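Local coordinates for cytosolic iron-sulfur protein assembly protein 1 (Saccharomyces cerevisiae, PDB 2HES) that serves as an essential component of the cytosolic iron-sulfur protein assembly machinery, required for the maturation of extramitochondrial iron-sulfur proteins, at residues 3-7 with 286-290; 9-13 with 36-40; 201-207 with 254-260; 293-299 with 314-320. All coordinates share one frame; numbering follows the deposited sequence.

Interaction 1: residues 3-7 with 286-290; sequences SINLI and FAKRA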
# COMPACT_ATOMS: atom_id res chain seq x y z
N SER A 3 -24.53 -0.49 0.49
CA SER A 3 -24.38 0.83 1.20
C SER A 3 -23.07 0.99 1.99
O SER A 3 -22.65 0.06 2.67
CB SER A 3 -25.59 1.11 2.12
OG SER A 3 -25.42 0.55 3.41
N ILE A 4 -22.45 2.17 1.88
CA ILE A 4 -21.23 2.50 2.62
C ILE A 4 -21.58 3.50 3.73
O ILE A 4 -21.86 4.67 3.45
CB ILE A 4 -20.12 3.09 1.71
CG1 ILE A 4 -19.64 2.07 0.67
CG2 ILE A 4 -18.93 3.53 2.56
CD1 ILE A 4 -18.85 2.67 -0.48
N ASN A 5 -21.56 3.04 4.97
CA ASN A 5 -21.96 3.86 6.12
C ASN A 5 -20.78 4.32 6.96
O ASN A 5 -19.91 3.51 7.31
CB ASN A 5 -22.97 3.07 6.99
CG ASN A 5 -24.12 2.50 6.15
OD1 ASN A 5 -24.44 1.30 6.22
ND2 ASN A 5 -24.73 3.34 5.33
N LEU A 6 -20.73 5.61 7.27
CA LEU A 6 -19.71 6.15 8.17
C LEU A 6 -19.96 5.66 9.59
O LEU A 6 -20.99 5.96 10.20
CB LEU A 6 -19.66 7.68 8.13
CG LEU A 6 -18.64 8.33 9.07
CD1 LEU A 6 -17.19 8.14 8.56
CD2 LEU A 6 -18.91 9.79 9.31
N ILE A 7 -19.02 4.89 10.13
CA ILE A 7 -19.15 4.47 11.51
C ILE A 7 -18.41 5.41 12.47
O ILE A 7 -18.90 5.66 13.59
CB ILE A 7 -18.87 2.94 11.74
CG1 ILE A 7 -17.64 2.46 10.96
CG2 ILE A 7 -20.05 2.12 11.27
CD1 ILE A 7 -16.38 2.58 11.73
N PHE A 286 -20.12 -3.01 -6.34
CA PHE A 286 -20.85 -3.52 -5.20
C PHE A 286 -21.49 -2.35 -4.40
O PHE A 286 -22.65 -2.44 -4.00
CB PHE A 286 -19.88 -4.33 -4.29
CG PHE A 286 -20.56 -5.10 -3.19
CD1 PHE A 286 -21.32 -6.23 -3.45
CD2 PHE A 286 -20.39 -4.72 -1.86
CE1 PHE A 286 -21.93 -6.94 -2.42
CE2 PHE A 286 -20.99 -5.44 -0.81
CZ PHE A 286 -21.75 -6.54 -1.09
N ALA A 287 -20.73 -1.29 -4.19
CA ALA A 287 -21.19 -0.08 -3.47
C ALA A 287 -20.30 1.08 -3.84
O ALA A 287 -19.15 0.89 -4.23
CB ALA A 287 -21.15 -0.31 -1.95
N LYS A 288 -20.82 2.31 -3.73
CA LYS A 288 -19.99 3.50 -3.88
C LYS A 288 -20.51 4.70 -3.10
O LYS A 288 -21.70 4.76 -2.79
CB LYS A 288 -19.75 3.88 -5.34
CG LYS A 288 -20.99 4.26 -6.14
CD LYS A 288 -20.67 4.37 -7.61
CE LYS A 288 -20.26 5.77 -8.01
NZ LYS A 288 -20.81 6.11 -9.39
N ARG A 289 -19.61 5.63 -2.79
CA ARG A 289 -19.99 6.84 -2.05
C ARG A 289 -19.15 8.03 -2.49
O ARG A 289 -17.93 7.93 -2.66
CB ARG A 289 -19.87 6.58 -0.54
CG ARG A 289 -20.32 7.76 0.31
CD ARG A 289 -20.79 7.29 1.66
NE ARG A 289 -21.08 8.45 2.50
CZ ARG A 289 -21.84 8.43 3.59
NH1 ARG A 289 -22.41 7.30 3.98
NH2 ARG A 289 -22.03 9.55 4.28
N ALA A 290 -19.82 9.16 -2.74
CA ALA A 290 -19.19 10.37 -3.21
C ALA A 290 -18.88 11.26 -2.00
O ALA A 290 -19.47 11.09 -0.96
CB ALA A 290 -20.14 11.08 -4.15
O HOH W 1 -23.25 3.78 0.02
O HOH W 2 -23.23 7.44 6.63

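Interaction 2: residues 9-13 with 36-40; sequences SLKLY and IKLVS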
# COMPACT_ATOMS: atom_id res chain seq x y z
N SER A 9 -15.51 9.13 12.29
CA SER A 9 -14.59 10.07 11.62
C SER A 9 -13.52 10.67 12.54
O SER A 9 -13.81 11.41 13.51
CB SER A 9 -15.37 11.17 10.89
OG SER A 9 -14.50 12.15 10.35
N LEU A 10 -12.26 10.39 12.24
CA LEU A 10 -11.20 10.74 13.17
C LEU A 10 -10.19 11.73 12.62
O LEU A 10 -9.37 11.38 11.78
CB LEU A 10 -10.52 9.45 13.67
CG LEU A 10 -9.72 9.43 14.97
CD1 LEU A 10 -10.66 9.63 16.15
CD2 LEU A 10 -9.02 8.10 15.11
N LYS A 11 -10.22 12.98 13.10
CA LYS A 11 -9.25 13.94 12.62
C LYS A 11 -7.95 13.80 13.40
O LYS A 11 -7.95 13.92 14.63
CB LYS A 11 -9.76 15.39 12.69
CG LYS A 11 -8.81 16.35 11.98
CD LYS A 11 -9.35 17.75 11.90
CE LYS A 11 -8.33 18.66 11.26
NZ LYS A 11 -8.19 18.44 9.81
N LEU A 12 -6.86 13.60 12.66
CA LEU A 12 -5.53 13.35 13.22
C LEU A 12 -4.48 14.43 12.97
O LEU A 12 -3.60 14.66 13.82
CB LEU A 12 -4.98 12.02 12.68
CG LEU A 12 -5.68 10.70 13.04
CD1 LEU A 12 -4.97 9.56 12.27
CD2 LEU A 12 -5.65 10.41 14.51
N TYR A 13 -4.51 15.05 11.79
CA TYR A 13 -3.57 16.09 11.42
C TYR A 13 -4.35 17.20 10.75
O TYR A 13 -5.55 17.03 10.47
CB TYR A 13 -2.56 15.60 10.37
CG TYR A 13 -1.80 14.34 10.69
CD1 TYR A 13 -0.51 14.40 11.19
CD2 TYR A 13 -2.37 13.08 10.44
CE1 TYR A 13 0.21 13.22 11.46
CE2 TYR A 13 -1.66 11.91 10.71
CZ TYR A 13 -0.39 11.99 11.20
OH TYR A 13 0.29 10.81 11.45
N ILE A 36 4.45 10.33 13.43
CA ILE A 36 3.64 9.14 13.20
C ILE A 36 2.59 8.86 14.30
O ILE A 36 2.93 8.69 15.46
CB ILE A 36 4.57 7.90 13.10
CG1 ILE A 36 5.55 8.08 11.95
CG2 ILE A 36 3.77 6.63 12.96
CD1 ILE A 36 6.95 7.59 12.25
N LYS A 37 1.32 8.74 13.93
CA LYS A 37 0.26 8.56 14.92
C LYS A 37 -0.40 7.17 14.92
O LYS A 37 -0.68 6.56 13.87
CB LYS A 37 -0.78 9.72 14.83
CG LYS A 37 -0.14 11.13 14.75
CD LYS A 37 -1.13 12.27 15.10
CE LYS A 37 -0.46 13.62 14.93
NZ LYS A 37 -1.35 14.79 15.24
N LEU A 38 -0.60 6.64 16.11
CA LEU A 38 -1.10 5.30 16.28
C LEU A 38 -2.48 5.35 16.89
O LEU A 38 -2.71 6.09 17.87
CB LEU A 38 -0.16 4.47 17.15
CG LEU A 38 1.34 4.42 16.83
CD1 LEU A 38 1.93 3.29 17.61
CD2 LEU A 38 1.64 4.25 15.33
N VAL A 39 -3.39 4.57 16.29
CA VAL A 39 -4.80 4.55 16.65
C VAL A 39 -5.29 3.14 17.00
O VAL A 39 -5.13 2.18 16.21
CB VAL A 39 -5.68 5.15 15.49
CG1 VAL A 39 -7.15 5.07 15.80
CG2 VAL A 39 -5.27 6.59 15.18
N SER A 40 -5.92 3.02 18.16
CA SER A 40 -6.55 1.78 18.58
C SER A 40 -7.89 1.68 17.88
O SER A 40 -8.64 2.67 17.85
CB SER A 40 -6.73 1.78 20.10
OG SER A 40 -7.29 0.55 20.51

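Interaction 3: residues 201-207 with 254-260; sequences WSSDFDK and YNVAWGF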
# COMPACT_ATOMS: atom_id res chain seq x y z
N TRP A 201 -0.37 4.24 -9.21
CA TRP A 201 -0.21 4.77 -7.83
C TRP A 201 -0.07 3.67 -6.82
O TRP A 201 0.59 3.86 -5.78
CB TRP A 201 -1.41 5.65 -7.45
CG TRP A 201 -1.24 7.06 -8.07
CD1 TRP A 201 -1.80 7.53 -9.21
CD2 TRP A 201 -0.45 8.12 -7.53
NE1 TRP A 201 -1.39 8.85 -9.44
CE2 TRP A 201 -0.58 9.24 -8.41
CE3 TRP A 201 0.32 8.25 -6.37
CZ2 TRP A 201 0.09 10.47 -8.18
CZ3 TRP A 201 0.97 9.49 -6.12
CH2 TRP A 201 0.84 10.57 -7.03
N SER A 202 -0.69 2.54 -7.09
CA SER A 202 -0.66 1.41 -6.12
C SER A 202 -1.18 0.16 -6.76
O SER A 202 -1.84 0.21 -7.80
CB SER A 202 -1.47 1.71 -4.86
OG SER A 202 -2.84 1.64 -5.15
N SER A 203 -0.85 -0.95 -6.13
CA SER A 203 -1.43 -2.24 -6.54
C SER A 203 -1.66 -3.10 -5.30
O SER A 203 -1.21 -2.75 -4.16
CB SER A 203 -0.48 -2.95 -7.49
OG SER A 203 0.66 -3.47 -6.82
N ASP A 204 -2.37 -4.21 -5.46
CA ASP A 204 -2.57 -5.15 -4.31
C ASP A 204 -2.84 -6.51 -4.90
O ASP A 204 -3.54 -6.60 -5.91
CB ASP A 204 -3.75 -4.73 -3.43
CG ASP A 204 -3.70 -5.33 -2.01
OD1 ASP A 204 -2.72 -6.03 -1.68
OD2 ASP A 204 -4.65 -5.09 -1.24
N PHE A 205 -2.30 -7.55 -4.27
CA PHE A 205 -2.54 -8.93 -4.78
C PHE A 205 -3.88 -9.53 -4.34
O PHE A 205 -4.38 -9.21 -3.30
CB PHE A 205 -1.45 -9.89 -4.31
CG PHE A 205 -0.13 -9.67 -4.97
CD1 PHE A 205 0.18 -10.37 -6.16
CD2 PHE A 205 0.80 -8.78 -4.43
CE1 PHE A 205 1.39 -10.21 -6.78
CE2 PHE A 205 2.05 -8.59 -5.09
CZ PHE A 205 2.33 -9.33 -6.26
N ASP A 206 -4.43 -10.41 -5.20
CA ASP A 206 -5.62 -11.17 -4.92
C ASP A 206 -5.28 -12.01 -3.72
O ASP A 206 -4.14 -12.52 -3.63
CB ASP A 206 -5.92 -12.09 -6.12
CG ASP A 206 -7.29 -12.84 -6.03
OD1 ASP A 206 -8.01 -12.81 -4.97
OD2 ASP A 206 -7.61 -13.44 -7.10
N LYS A 207 -6.23 -12.17 -2.80
CA LYS A 207 -5.99 -13.04 -1.62
C LYS A 207 -6.51 -14.46 -1.81
O LYS A 207 -6.30 -15.32 -0.94
CB LYS A 207 -6.57 -12.40 -0.35
CG LYS A 207 -6.17 -10.95 -0.18
CD LYS A 207 -4.63 -10.75 -0.15
CE LYS A 207 -4.22 -9.34 0.32
NZ LYS A 207 -4.58 -8.25 -0.65
N TYR A 254 -5.95 6.92 -6.68
CA TYR A 254 -4.74 6.99 -5.90
C TYR A 254 -4.45 5.74 -5.07
O TYR A 254 -3.33 5.58 -4.61
CB TYR A 254 -4.82 8.16 -4.91
CG TYR A 254 -4.61 9.55 -5.52
CD1 TYR A 254 -3.68 9.77 -6.54
CD2 TYR A 254 -5.28 10.66 -4.99
CE1 TYR A 254 -3.49 11.08 -7.08
CE2 TYR A 254 -5.06 11.94 -5.51
CZ TYR A 254 -4.17 12.15 -6.51
OH TYR A 254 -3.99 13.47 -7.00
N ASN A 255 -5.45 4.93 -4.80
CA ASN A 255 -5.21 3.71 -3.98
C ASN A 255 -6.24 2.60 -4.25
O ASN A 255 -7.43 2.84 -4.46
CB ASN A 255 -5.18 4.14 -2.48
CG ASN A 255 -4.12 3.41 -1.65
OD1 ASN A 255 -4.43 2.84 -0.63
ND2 ASN A 255 -2.85 3.47 -2.08
N VAL A 256 -5.77 1.36 -4.25
CA VAL A 256 -6.64 0.21 -4.30
C VAL A 256 -6.26 -0.78 -3.22
O VAL A 256 -5.08 -0.84 -2.80
CB VAL A 256 -6.58 -0.51 -5.70
CG1 VAL A 256 -7.07 0.39 -6.81
CG2 VAL A 256 -5.14 -0.93 -6.01
N ALA A 257 -7.23 -1.58 -2.83
CA ALA A 257 -7.05 -2.61 -1.77
C ALA A 257 -7.94 -3.80 -2.05
O ALA A 257 -9.15 -3.64 -2.35
CB ALA A 257 -7.40 -2.01 -0.40
N TRP A 258 -7.34 -4.98 -1.99
CA TRP A 258 -8.04 -6.18 -2.34
C TRP A 258 -8.16 -6.98 -1.07
O TRP A 258 -7.14 -7.46 -0.51
CB TRP A 258 -7.32 -6.97 -3.43
CG TRP A 258 -8.23 -7.91 -4.23
CD1 TRP A 258 -9.41 -8.50 -3.80
CD2 TRP A 258 -7.97 -8.45 -5.53
NE1 TRP A 258 -9.92 -9.31 -4.80
CE2 TRP A 258 -9.05 -9.31 -5.86
CE3 TRP A 258 -6.94 -8.26 -6.48
CZ2 TRP A 258 -9.15 -9.96 -7.10
CZ3 TRP A 258 -7.03 -8.92 -7.71
CH2 TRP A 258 -8.14 -9.77 -8.01
N GLY A 259 -9.39 -7.10 -0.58
CA GLY A 259 -9.57 -7.74 0.73
C GLY A 259 -9.57 -9.26 0.69
O GLY A 259 -9.73 -9.86 -0.39
N PHE A 260 -9.40 -9.88 1.87
CA PHE A 260 -9.56 -11.34 1.99
C PHE A 260 -11.00 -11.77 1.72
O PHE A 260 -11.27 -12.93 1.47
CB PHE A 260 -9.06 -11.88 3.34
CG PHE A 260 -7.57 -11.75 3.51
CD1 PHE A 260 -6.75 -12.81 3.17
CD2 PHE A 260 -7.01 -10.56 3.96
CE1 PHE A 260 -5.33 -12.70 3.30
CE2 PHE A 260 -5.61 -10.41 4.11
CZ PHE A 260 -4.77 -11.49 3.79
O HOH W 3 -2.29 -1.02 -2.39
O HOH W 4 -8.88 -11.50 -2.48

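Interaction 4: residues 293-299 with 314-320; sequences HGVYEIN and TGGDDGI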
# COMPACT_ATOMS: atom_id res chain seq x y z
N HIS A 293 -14.51 12.48 1.83
CA HIS A 293 -13.70 13.43 2.61
C HIS A 293 -14.10 14.86 2.28
O HIS A 293 -13.27 15.73 2.13
CB HIS A 293 -12.20 13.18 2.41
CG HIS A 293 -11.72 11.97 3.14
ND1 HIS A 293 -10.85 12.04 4.20
CD2 HIS A 293 -12.09 10.68 3.03
CE1 HIS A 293 -10.67 10.82 4.69
NE2 HIS A 293 -11.40 9.98 3.99
N GLY A 294 -15.40 15.08 2.17
CA GLY A 294 -15.90 16.38 1.75
C GLY A 294 -15.38 16.75 0.39
O GLY A 294 -15.50 15.96 -0.56
N VAL A 295 -14.75 17.92 0.30
CA VAL A 295 -14.17 18.41 -0.95
C VAL A 295 -12.74 17.87 -1.23
O VAL A 295 -12.12 18.23 -2.26
CB VAL A 295 -14.19 19.96 -0.96
CG1 VAL A 295 -13.24 20.52 0.08
CG2 VAL A 295 -13.83 20.49 -2.34
N TYR A 296 -12.24 17.02 -0.33
CA TYR A 296 -10.83 16.61 -0.33
C TYR A 296 -10.48 15.32 -1.10
O TYR A 296 -11.23 14.34 -1.11
CB TYR A 296 -10.32 16.51 1.12
CG TYR A 296 -10.27 17.87 1.80
CD1 TYR A 296 -9.14 18.69 1.68
CD2 TYR A 296 -11.34 18.33 2.56
CE1 TYR A 296 -9.09 19.95 2.30
CE2 TYR A 296 -11.30 19.59 3.18
CZ TYR A 296 -10.18 20.38 3.04
OH TYR A 296 -10.11 21.63 3.65
N GLU A 297 -9.29 15.34 -1.70
CA GLU A 297 -8.76 14.16 -2.41
C GLU A 297 -8.55 13.05 -1.38
O GLU A 297 -8.23 13.35 -0.21
CB GLU A 297 -7.44 14.51 -3.11
CG GLU A 297 -7.66 15.43 -4.36
CD GLU A 297 -6.41 15.68 -5.20
OE1 GLU A 297 -5.33 15.13 -4.92
OE2 GLU A 297 -6.50 16.45 -6.18
N ILE A 298 -8.78 11.80 -1.77
CA ILE A 298 -8.58 10.67 -0.86
C ILE A 298 -7.35 9.91 -1.35
O ILE A 298 -7.27 9.57 -2.55
CB ILE A 298 -9.79 9.72 -0.80
CG1 ILE A 298 -11.12 10.46 -0.54
CG2 ILE A 298 -9.56 8.61 0.23
CD1 ILE A 298 -12.33 9.56 -0.55
N ASN A 299 -6.41 9.59 -0.45
CA ASN A 299 -5.10 9.10 -0.88
C ASN A 299 -4.88 7.63 -0.62
O ASN A 299 -3.99 7.00 -1.24
CB ASN A 299 -4.00 9.87 -0.14
CG ASN A 299 -4.02 11.33 -0.45
OD1 ASN A 299 -3.92 11.74 -1.61
ND2 ASN A 299 -4.16 12.15 0.59
N THR A 314 -10.39 5.07 5.17
CA THR A 314 -9.92 5.96 4.14
C THR A 314 -9.19 7.13 4.75
O THR A 314 -9.63 7.66 5.79
CB THR A 314 -11.08 6.53 3.25
OG1 THR A 314 -12.08 7.13 4.08
CG2 THR A 314 -11.72 5.44 2.45
N GLY A 315 -8.10 7.52 4.11
CA GLY A 315 -7.29 8.68 4.48
C GLY A 315 -7.19 9.77 3.42
O GLY A 315 -6.82 9.51 2.26
N GLY A 316 -7.45 11.02 3.82
CA GLY A 316 -7.64 12.09 2.85
C GLY A 316 -6.82 13.34 3.11
O GLY A 316 -6.13 13.44 4.12
N ASP A 317 -6.91 14.30 2.19
CA ASP A 317 -6.08 15.51 2.21
C ASP A 317 -6.48 16.43 3.38
O ASP A 317 -5.80 17.41 3.65
CB ASP A 317 -6.15 16.28 0.87
CG ASP A 317 -5.04 15.86 -0.16
OD1 ASP A 317 -4.23 14.98 0.16
OD2 ASP A 317 -4.95 16.44 -1.29
N ASP A 318 -7.59 16.10 4.04
CA ASP A 318 -8.09 16.90 5.19
C ASP A 318 -7.56 16.43 6.54
O ASP A 318 -7.98 16.94 7.60
CB ASP A 318 -9.62 16.87 5.24
CG ASP A 318 -10.18 15.48 5.03
OD1 ASP A 318 -9.38 14.57 4.74
OD2 ASP A 318 -11.42 15.29 5.11
N GLY A 319 -6.69 15.43 6.53
CA GLY A 319 -6.07 14.96 7.79
C GLY A 319 -6.96 14.06 8.62
O GLY A 319 -6.69 13.81 9.80
N ILE A 320 -8.02 13.55 8.00
CA ILE A 320 -8.98 12.70 8.65
C ILE A 320 -8.83 11.25 8.19
O ILE A 320 -8.58 10.98 7.00
CB ILE A 320 -10.45 13.22 8.37
CG1 ILE A 320 -10.66 14.58 9.05
CG2 ILE A 320 -11.50 12.21 8.76
CD1 ILE A 320 -12.13 15.03 9.10
O HOH W 5 -7.63 18.21 -1.65

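Interaction 1: residues 3-7 with 286-290
R289 meets I4 at both ends of its side chain, CB against the I4 side chain and NH1 on the I4 carbonyl. R289 CB packs on the I4 CD1 methyl at 4.0 Å, and CG, turned anti to the backbone N (chi1 -177°), starts an extended run as far as NE that carries the chain across to the I4 carbonyl. CD passes 3.3 Å from I4 O. At the tip NH1 donates to that same I4 O at 2.7 Å, with an N-H...O angle of 148°; the oxygen lies at the edge of the guanidinium, and the donor lies in the carbonyl plane. NH1 holds the I4 carbonyl directly and L6 N through a water 2.8 Å from NH1. Arginine suits the place because its methylenes cover an apolar neighbour while its end reaches a polar backbone; W324 touches it too. I4 is buried: its CG1 meets A287 CB at 3.8 Å and its CD1 lies 3.7 Å from K288 CA, while L273 and L326 pack on the same side chain. The small A287 lets the isoleucine come close. A second water accepts from I4 N at 2.6 Å and gives only a weak bond to K288 O. Strand 5-11 pairs with strand 320-325 as the outer strand of the last blade, so the contact sets the outer edges of two adjacent blades together at the N-to-C closure typical of a WD40 beta-propeller.

Interaction 2: residues 9-13 with 36-40
At the join between the blade closed by strand 5-11 and the first WD repeat, K37 reaches across to L12 and Y13. The lysine stays extended beyond CG, which stands anti to the carbonyl carbon (chi1 -47°), and its side chain and that of Y13 run antiparallel alongside each other. CD lies over one face of the Y13 ring, 4.2 Å from the centroid, in a CH-pi contact offset toward the rim. NZ ends 4.6 Å from the same centroid as an off-centre cation-pi partner, and donates to L12 O at 2.7 Å, nearly along the C=O axis. Lysine suits the place: its methylenes cover the ring while its ammonium reaches a carbonyl. The Y13 hydroxyl is hydrogen-bonded to T29 OG1 of strand 26-31 and to K35 O; K37 N adds only a weak bond to Y13 OH at 3.4 Å. Here the chain leaves the outermost strand of one four-stranded beta-propeller blade for the next, the lysine bridging it to strand 36-40. Farther along, the contact is apolar: L10 CD2 meets V39 CG1 tip to tip at 3.6 Å, and L12 CD2 reaches V39 CG2 at 3.9 Å. The branched L12 also touches L48 and V321.

Interaction 3: residues 201-207 with 254-260
Strands 201-205 and 254-258 run side by side in the same direction, their axes 5.5 Å apart at closest and 4° from parallel, yet side chains and waters make the bonds between them. V256 N donates to S202 OG at 3.1 Å; the hydroxyl stands between the backbone N and the carbonyl carbon (chi1 74°), aiming it at the neighbouring strand. W258 N meets D204 OD2 at 2.8 Å with an almost straight bond (177°), from the anti side, tilted out of the carboxylate plane. Between the two strands a water donates to S203 O and V256 O.

At one end the Y254 edge points at the W201 face, the centroids of the Y254 ring and the five-membered ring of W201 4.9 Å apart, a T-shaped pair whose polar atoms have partners beyond the two segments: W201 NE1 with D219 and Y254 OH with E297. At the other, the D206 carboxylate lies almost parallel to the W258 indole, with D206 CB 3.7 Å from the centroid of the W258 six-membered ring; R213 and T208 hold the carboxylate oxygens. K207 lays CG over the centre of the F260 ring at 3.9 Å, then bends back so that NZ donates to W258 O at 2.7 Å and to F205 O at 2.8 Å, with a weak bond and salt bridge to D204 OD1.

The strands are innermost in adjacent propeller blades: S202 OG and the D204 carboxylate accept N-H groups as a sheet partner's carbonyls otherwise would, and the oxygens gathered round K207 NZ probably stabilise its positive charge.

Interaction 4: residues 293-299 with 314-320
H293 and D318 form the His-Asp bond of a WD40 structural tetrad, completed by T314 and by W324, whose NE1 bonds to T314 OG1. Four side chains link the turn before strand 298-303 to strands 312-316 and 320-325 of the last blade.

Among side-chain bonds, H293 ND1 donates to the syn lone pair of D318 OD1 at 3.0 Å, nearly straight (165°) and in the ring plane, although ring and carboxylate are turned 60° apart. The other ring nitrogen, NE2, shares a hydrogen bond with T314 OG1 at 2.9 Å. Imidazole fits because it carries a polar atom on each side of its rim, and the carboxylate probably holds ND1 protonated. G316, lacking a side chain, leaves room for the ring beside its backbone.

Backbone bonds frame this pair. I298 faces G316 as an antiparallel non-hydrogen-bonded pair; flanking it, N299 N donates to G315 O at 2.7 Å on one side and D317 N to E297 O at 2.9 Å on the other. The chain reverses in a type I turn from G316 to G319, where glycine takes the positive phi.

Apolar touches complete the contact. The I298 CG2 methyl lies 4.0 Å from T314 CB, with V267 touching both side chains. The Y296 ring is sandwiched, V295 CG1 over one face and D318 over the other. With CG between its backbone N and carbonyl carbon (chi1 45°), D318 turns its carboxylate to the histidine, while D318 CB sits 3.7 Å from the Y296 ring centroid in a CH-pi contact.

From the N terminus, residues 3-7 open the longest loop, which interaction 1 closes only at 286-290, nearly a full circuit of the propeller later. Within it lie two shorter closures in series: interaction 2, from 9-13 at the outer edge of the last blade to 36-40 in the first, and interaction 3, from 201-207 to 254-260 between two inner strands. Interaction 4 opens after interaction 1 has closed and ties up the last blade; none of the loops cross. Strand 5-11 serves both interactions 1 and 2. L12 N and Y13 N reach G319 O, linking interactions 2 and 4, and N255 CB packs on N299 O, joining interactions 3 and 4.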